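Local coordinates for protein MlnE (Bacillus amyloliquefaciens subsp. plantarum, PDB 5D2E) that forms the N-terminal B-type ketoreductase of the macrolactin assembly line, binding NADP and probably reducing beta-keto groups of the growing polyketide chain, at residues A[355-360]-A[401-406]. Numbering follows the deposited sequence.
Sequences NGILHS and DFFVMF. With NAP (NADP nicotinamide-adenine-dinucleotide phosphate), chain B.
A parallel pairing of two neighbouring strands, with I357 beside F403 and L358 beside V404, lies in the core of the Rossmann-fold KR domain and ends at the NADP site. The segment axes run 4.8 Å apart and diverge by only 1°. Backbone bonds alternate as parallel pairing requires: I357 N donates to F402 O (3.0 Å), V404 N to I357 O, H359 N to V404 O and F406 N to H359 O. The H359 N bond to V404 O is nearly collinear with the carbonyl (C=O...N 174°). At the N355 end, D401 N donates to N355 O, and a water donates to D401 OD2 while accepting a weak bond from N355 ND2; N355 OD1 accepts from V275 N, and ND2 also bonds E353 OE2.

Side chains sort by sheet face. On one, the F402 ring leans over G356 of the partner strand, its CG set between backbone N and carbonyl carbon (chi1 61°), and G356 CA lies over the ring face in a CH-pi contact, 3.9 Å from the centroid. L358 CD2 lies 3.7 Å from V404 CB and 3.9 Å from F402 CE1; helices 284-296 and 477-488 pack on this side. On the other, I357 CD1 lies 4.0 Å from both CD2 and CE2 of F403, and H359, whose ND1 is hydrogen-bonded to T279 OG1, presents its ring edge to M405 CG on the face packed by helices 386-394 and 419-437.

At the C-terminal end of strand 356-359, on the edge where a Rossmann fold receives its dinucleotide, NADP O3D donates a 2.9 Å hydrogen bond to S360 O.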
ATOM      1  N   ASN A 355       6.777 -22.861   8.363  1.00 31.48           N
ATOM      2  CA  ASN A 355       7.973 -22.466   7.625  1.00 33.48           C
ATOM      3  C   ASN A 355       7.731 -21.433   6.575  1.00 33.28           C
ATOM      4  O   ASN A 355       8.682 -21.030   5.939  1.00 30.47           O
ATOM      5  CB  ASN A 355       8.561 -23.670   6.895  1.00 33.48           C
ATOM      6  CG  ASN A 355       8.777 -24.853   7.824  1.00 36.26           C
ATOM      7  OD1 ASN A 355       8.158 -25.905   7.646  1.00 35.42           O
ATOM      8  ND2 ASN A 355       9.561 -24.649   8.887  1.00 36.50           N
ATOM      9  N   GLY A 356       6.487 -21.037   6.304  1.00 31.52           N
ATOM     10  CA  GLY A 356       6.298 -20.025   5.244  1.00 30.38           C
ATOM     11  C   GLY A 356       4.863 -19.542   5.167  1.00 32.75           C
ATOM     12  O   GLY A 356       3.968 -20.347   5.461  1.00 29.44           O
ATOM     13  N   ILE A 357       4.664 -18.263   4.772  1.00 28.81           N
ATOM     14  CA  ILE A 357       3.335 -17.662   4.599  1.00 29.33           C
ATOM     15  C   ILE A 357       3.298 -16.989   3.210  1.00 31.67           C
ATOM     16  O   ILE A 357       4.199 -16.164   2.891  1.00 28.67           O
ATOM     17  CB  ILE A 357       3.011 -16.641   5.666  1.00 29.96           C
ATOM     18  CG1 ILE A 357       3.013 -17.303   7.002  1.00 30.42           C
ATOM     19  CG2 ILE A 357       1.668 -15.908   5.394  1.00 29.17           C
ATOM     20  CD1 ILE A 357       2.728 -16.373   8.142  1.00 32.83           C
ATOM     21  N   LEU A 358       2.226 -17.284   2.445  1.00 28.38           N
ATOM     22  CA  LEU A 358       1.843 -16.545   1.252  1.00 28.99           C
ATOM     23  C   LEU A 358       0.530 -15.898   1.618  1.00 29.63           C
ATOM     24  O   LEU A 358      -0.440 -16.577   1.990  1.00 26.03           O
ATOM     25  CB  LEU A 358       1.613 -17.432   0.038  1.00 28.05           C
ATOM     26  CG  LEU A 358       2.755 -18.216  -0.553  1.00 33.31           C
ATOM     27  CD1 LEU A 358       2.287 -18.949  -1.797  1.00 34.81           C
ATOM     28  CD2 LEU A 358       3.935 -17.315  -0.955  1.00 34.21           C
ATOM     29  N   HIS A 359       0.522 -14.570   1.607  1.00 25.42           N
ATOM     30  CA  HIS A 359      -0.674 -13.817   2.072  1.00 27.43           C
ATOM     31  C   HIS A 359      -1.426 -13.310   0.888  1.00 27.92           C
ATOM     32  O   HIS A 359      -1.075 -12.288   0.319  1.00 29.25           O
ATOM     33  CB  HIS A 359      -0.225 -12.711   3.023  1.00 28.77           C
ATOM     34  CG  HIS A 359      -1.321 -11.850   3.570  1.00 27.11           C
ATOM     35  ND1 HIS A 359      -2.555 -12.321   3.941  1.00 26.12           N
ATOM     36  CD2 HIS A 359      -1.350 -10.510   3.790  1.00 26.36           C
ATOM     37  CE1 HIS A 359      -3.278 -11.321   4.421  1.00 29.08           C
ATOM     38  NE2 HIS A 359      -2.557 -10.215   4.333  1.00 25.77           N
ATOM     39  N   SER A 360      -2.486 -14.065   0.498  1.00 28.54           N
ATOM     40  CA  SER A 360      -3.228 -13.790  -0.745  1.00 29.68           C
ATOM     41  C   SER A 360      -4.641 -13.319  -0.430  1.00 30.36           C
ATOM     42  O   SER A 360      -5.385 -12.968  -1.351  1.00 31.40           O
ATOM     43  CB  SER A 360      -3.323 -15.071  -1.619  1.00 30.01           C
ATOM     44  OG  SER A 360      -3.702 -14.755  -2.914  1.00 34.30           O
ATOM     45  N   ASP A 401      10.851 -19.331   6.561  1.00 28.94           N
ATOM     46  CA  ASP A 401      11.739 -19.140   5.438  1.00 30.79           C
ATOM     47  C   ASP A 401      11.284 -17.989   4.559  1.00 30.15           C
ATOM     48  O   ASP A 401      12.097 -17.410   3.829  1.00 29.04           O
ATOM     49  CB  ASP A 401      11.814 -20.418   4.606  1.00 30.16           C
ATOM     50  CG  ASP A 401      12.554 -21.549   5.370  1.00 39.45           C
ATOM     51  OD1 ASP A 401      13.610 -21.233   5.922  1.00 40.53           O
ATOM     52  OD2 ASP A 401      12.088 -22.704   5.494  1.00 36.86           O
ATOM     53  N   PHE A 402       9.969 -17.729   4.541  1.00 28.18           N
ATOM     54  CA  PHE A 402       9.425 -16.644   3.703  1.00 25.95           C
ATOM     55  C   PHE A 402       8.089 -16.147   4.227  1.00 26.49           C
ATOM     56  O   PHE A 402       7.349 -16.865   4.988  1.00 29.24           O
ATOM     57  CB  PHE A 402       9.356 -16.990   2.195  1.00 29.54           C
ATOM     58  CG  PHE A 402       8.477 -18.162   1.889  1.00 30.65           C
ATOM     59  CD1 PHE A 402       7.098 -18.005   1.861  1.00 28.85           C
ATOM     60  CD2 PHE A 402       9.019 -19.438   1.747  1.00 32.61           C
ATOM     61  CE1 PHE A 402       6.259 -19.047   1.602  1.00 28.80           C
ATOM     62  CE2 PHE A 402       8.171 -20.520   1.496  1.00 33.02           C
ATOM     63  CZ  PHE A 402       6.792 -20.326   1.445  1.00 30.82           C
ATOM     64  N   PHE A 403       7.877 -14.857   3.982  1.00 26.36           N
ATOM     65  CA  PHE A 403       6.610 -14.152   4.314  1.00 26.96           C
ATOM     66  C   PHE A 403       6.391 -13.291   3.091  1.00 26.15           C
ATOM     67  O   PHE A 403       7.119 -12.307   2.890  1.00 26.68           O
ATOM     68  CB  PHE A 403       6.798 -13.314   5.601  1.00 25.23           C
ATOM     69  CG  PHE A 403       5.533 -12.645   6.123  1.00 25.79           C
ATOM     70  CD1 PHE A 403       5.061 -11.494   5.545  1.00 27.21           C
ATOM     71  CD2 PHE A 403       4.868 -13.131   7.233  1.00 26.59           C
ATOM     72  CE1 PHE A 403       3.932 -10.864   6.045  1.00 27.93           C
ATOM     73  CE2 PHE A 403       3.751 -12.492   7.758  1.00 27.85           C
ATOM     74  CZ  PHE A 403       3.289 -11.347   7.174  1.00 25.60           C
ATOM     75  N   VAL A 404       5.447 -13.692   2.239  1.00 24.63           N
ATOM     76  CA  VAL A 404       5.244 -13.071   0.945  1.00 26.23           C
ATOM     77  C   VAL A 404       3.842 -12.500   0.864  1.00 27.38           C
ATOM     78  O   VAL A 404       2.882 -13.198   1.122  1.00 29.47           O
ATOM     79  CB  VAL A 404       5.474 -14.017  -0.254  1.00 26.53           C
ATOM     80  CG1 VAL A 404       5.265 -13.277  -1.573  1.00 27.92           C
ATOM     81  CG2 VAL A 404       6.889 -14.640  -0.211  1.00 29.07           C
ATOM     82  N   MET A 405       3.765 -11.206   0.600  1.00 24.92           N
ATOM     83  CA  MET A 405       2.518 -10.495   0.459  1.00 24.42           C
ATOM     84  C   MET A 405       2.157 -10.324  -1.040  1.00 26.67           C
ATOM     85  O   MET A 405       2.941  -9.827  -1.866  1.00 26.64           O
ATOM     86  CB  MET A 405       2.645  -9.170   1.183  1.00 25.76           C
ATOM     87  CG  MET A 405       2.768  -9.362   2.702  1.00 28.22           C
ATOM     88  SD  MET A 405       3.406  -7.865   3.487  1.00 31.90           S
ATOM     89  CE  MET A 405       5.103  -8.159   3.063  1.00 32.02           C
ATOM     90  N   PHE A 406       0.922 -10.715  -1.386  1.00 25.78           N
ATOM     91  CA  PHE A 406       0.386 -10.542  -2.781  1.00 25.71           C
ATOM     92  C   PHE A 406      -0.259  -9.177  -2.878  1.00 25.50           C
ATOM     93  O   PHE A 406      -1.440  -8.971  -2.519  1.00 27.96           O
ATOM     94  CB  PHE A 406      -0.601 -11.678  -3.116  1.00 27.47           C
ATOM     95  CG  PHE A 406       0.069 -13.015  -3.471  1.00 28.73           C
ATOM     96  CD1 PHE A 406       1.451 -13.234  -3.327  1.00 31.18           C
ATOM     97  CD2 PHE A 406      -0.670 -14.054  -3.965  1.00 33.40           C
ATOM     98  CE1 PHE A 406       2.067 -14.413  -3.692  1.00 34.70           C
ATOM     99  CE2 PHE A 406      -0.046 -15.261  -4.327  1.00 34.62           C
ATOM    100  CZ  PHE A 406       1.310 -15.438  -4.205  1.00 34.26           C
TER
HETATM  101  PA  NAP B 601      -9.883 -14.154  -4.831  1.00 37.79           P
HETATM  102  O1A NAP B 601     -10.079 -15.430  -5.695  1.00 39.96           O
HETATM  103  O2A NAP B 601     -11.046 -13.348  -4.280  1.00 38.21           O
HETATM  104  O5B NAP B 601      -9.086 -14.717  -3.553  1.00 34.52           O
HETATM  105  C5B NAP B 601      -8.923 -13.882  -2.415  1.00 34.33           C
HETATM  106  C4B NAP B 601      -9.330 -14.764  -1.261  1.00 32.59           C
HETATM  107  O4B NAP B 601      -9.190 -13.991  -0.050  1.00 31.32           O
HETATM  108  C3B NAP B 601     -10.810 -15.237  -1.288  1.00 37.75           C
HETATM  109  O3B NAP B 601     -10.882 -16.651  -1.495  1.00 36.49           O
HETATM  110  C2B NAP B 601     -11.342 -14.896   0.114  1.00 34.25           C
HETATM  111  O2B NAP B 601     -12.091 -15.954   0.644  1.00 33.34           O
HETATM  112  C1B NAP B 601     -10.046 -14.586   0.900  1.00 32.37           C
HETATM  113  N9A NAP B 601     -10.212 -13.620   1.977  1.00 33.48           N
HETATM  114  C8A NAP B 601     -10.725 -12.332   1.899  1.00 32.99           C
HETATM  115  N7A NAP B 601     -10.776 -11.743   3.144  1.00 31.38           N
HETATM  116  C5A NAP B 601     -10.223 -12.622   4.004  1.00 31.69           C
HETATM  117  C6A NAP B 601      -9.970 -12.654   5.427  1.00 31.87           C
HETATM  118  N6A NAP B 601     -10.285 -11.533   6.155  1.00 36.22           N
HETATM  119  N1A NAP B 601      -9.449 -13.836   5.989  1.00 29.97           N
HETATM  120  C2A NAP B 601      -9.159 -14.894   5.210  1.00 33.64           C
HETATM  121  N3A NAP B 601      -9.374 -14.930   3.865  1.00 35.38           N
HETATM  122  C4A NAP B 601      -9.890 -13.869   3.236  1.00 32.23           C
HETATM  123  O3  NAP B 601      -8.875 -13.110  -5.574  1.00 39.12           O
HETATM  124  PN  NAP B 601      -7.539 -13.479  -6.417  1.00 41.92           P
HETATM  125  O1N NAP B 601      -7.706 -13.035  -7.859  1.00 44.91           O
HETATM  126  O2N NAP B 601      -7.122 -14.847  -5.942  1.00 40.25           O
HETATM  127  O5D NAP B 601      -6.384 -12.504  -5.842  1.00 47.23           O
HETATM  128  C5D NAP B 601      -5.712 -12.967  -4.635  1.00 47.29           C
HETATM  129  C4D NAP B 601      -4.748 -11.912  -4.074  1.00 45.78           C
HETATM  130  O4D NAP B 601      -3.863 -11.412  -5.066  1.00 42.29           O
HETATM  131  C3D NAP B 601      -5.553 -10.708  -3.568  1.00 46.67           C
HETATM  132  O3D NAP B 601      -5.025 -10.299  -2.319  1.00 40.74           O
HETATM  133  C2D NAP B 601      -5.399  -9.651  -4.646  1.00 49.10           C
HETATM  134  O2D NAP B 601      -5.542  -8.300  -4.125  1.00 49.66           O
HETATM  135  C1D NAP B 601      -4.016  -9.978  -5.281  1.00 46.46           C
HETATM  136  N1N NAP B 601      -3.995  -9.546  -6.702  1.00 48.81           N
HETATM  137  C2N NAP B 601      -4.681 -10.249  -7.677  1.00 47.89           C
HETATM  138  C3N NAP B 601      -4.707  -9.884  -9.035  1.00 47.03           C
HETATM  139  C7N NAP B 601      -5.475 -10.706 -10.108  1.00 50.30           C
HETATM  140  O7N NAP B 601      -5.528 -10.316 -11.278  1.00 41.04           O
HETATM  141  N7N NAP B 601      -6.085 -11.869  -9.839  1.00 47.65           N
HETATM  142  C4N NAP B 601      -4.019  -8.716  -9.393  1.00 41.10           C
HETATM  143  C5N NAP B 601      -3.360  -7.980  -8.399  1.00 45.13           C
HETATM  144  C6N NAP B 601      -3.338  -8.419  -7.061  1.00 47.13           C
HETATM  145  P2B NAP B 601     -13.250 -15.779   1.796  1.00 36.08           P
HETATM  146  O1X NAP B 601     -14.318 -14.822   1.284  1.00 36.16           O
HETATM  147  O2X NAP B 601     -13.760 -17.231   2.066  1.00 36.27           O
HETATM  148  O3X NAP B 601     -12.544 -15.193   2.987  1.00 39.49           O
HETATM  149  O   HOH W   1      12.137 -22.921   8.238  1.00 43.65           O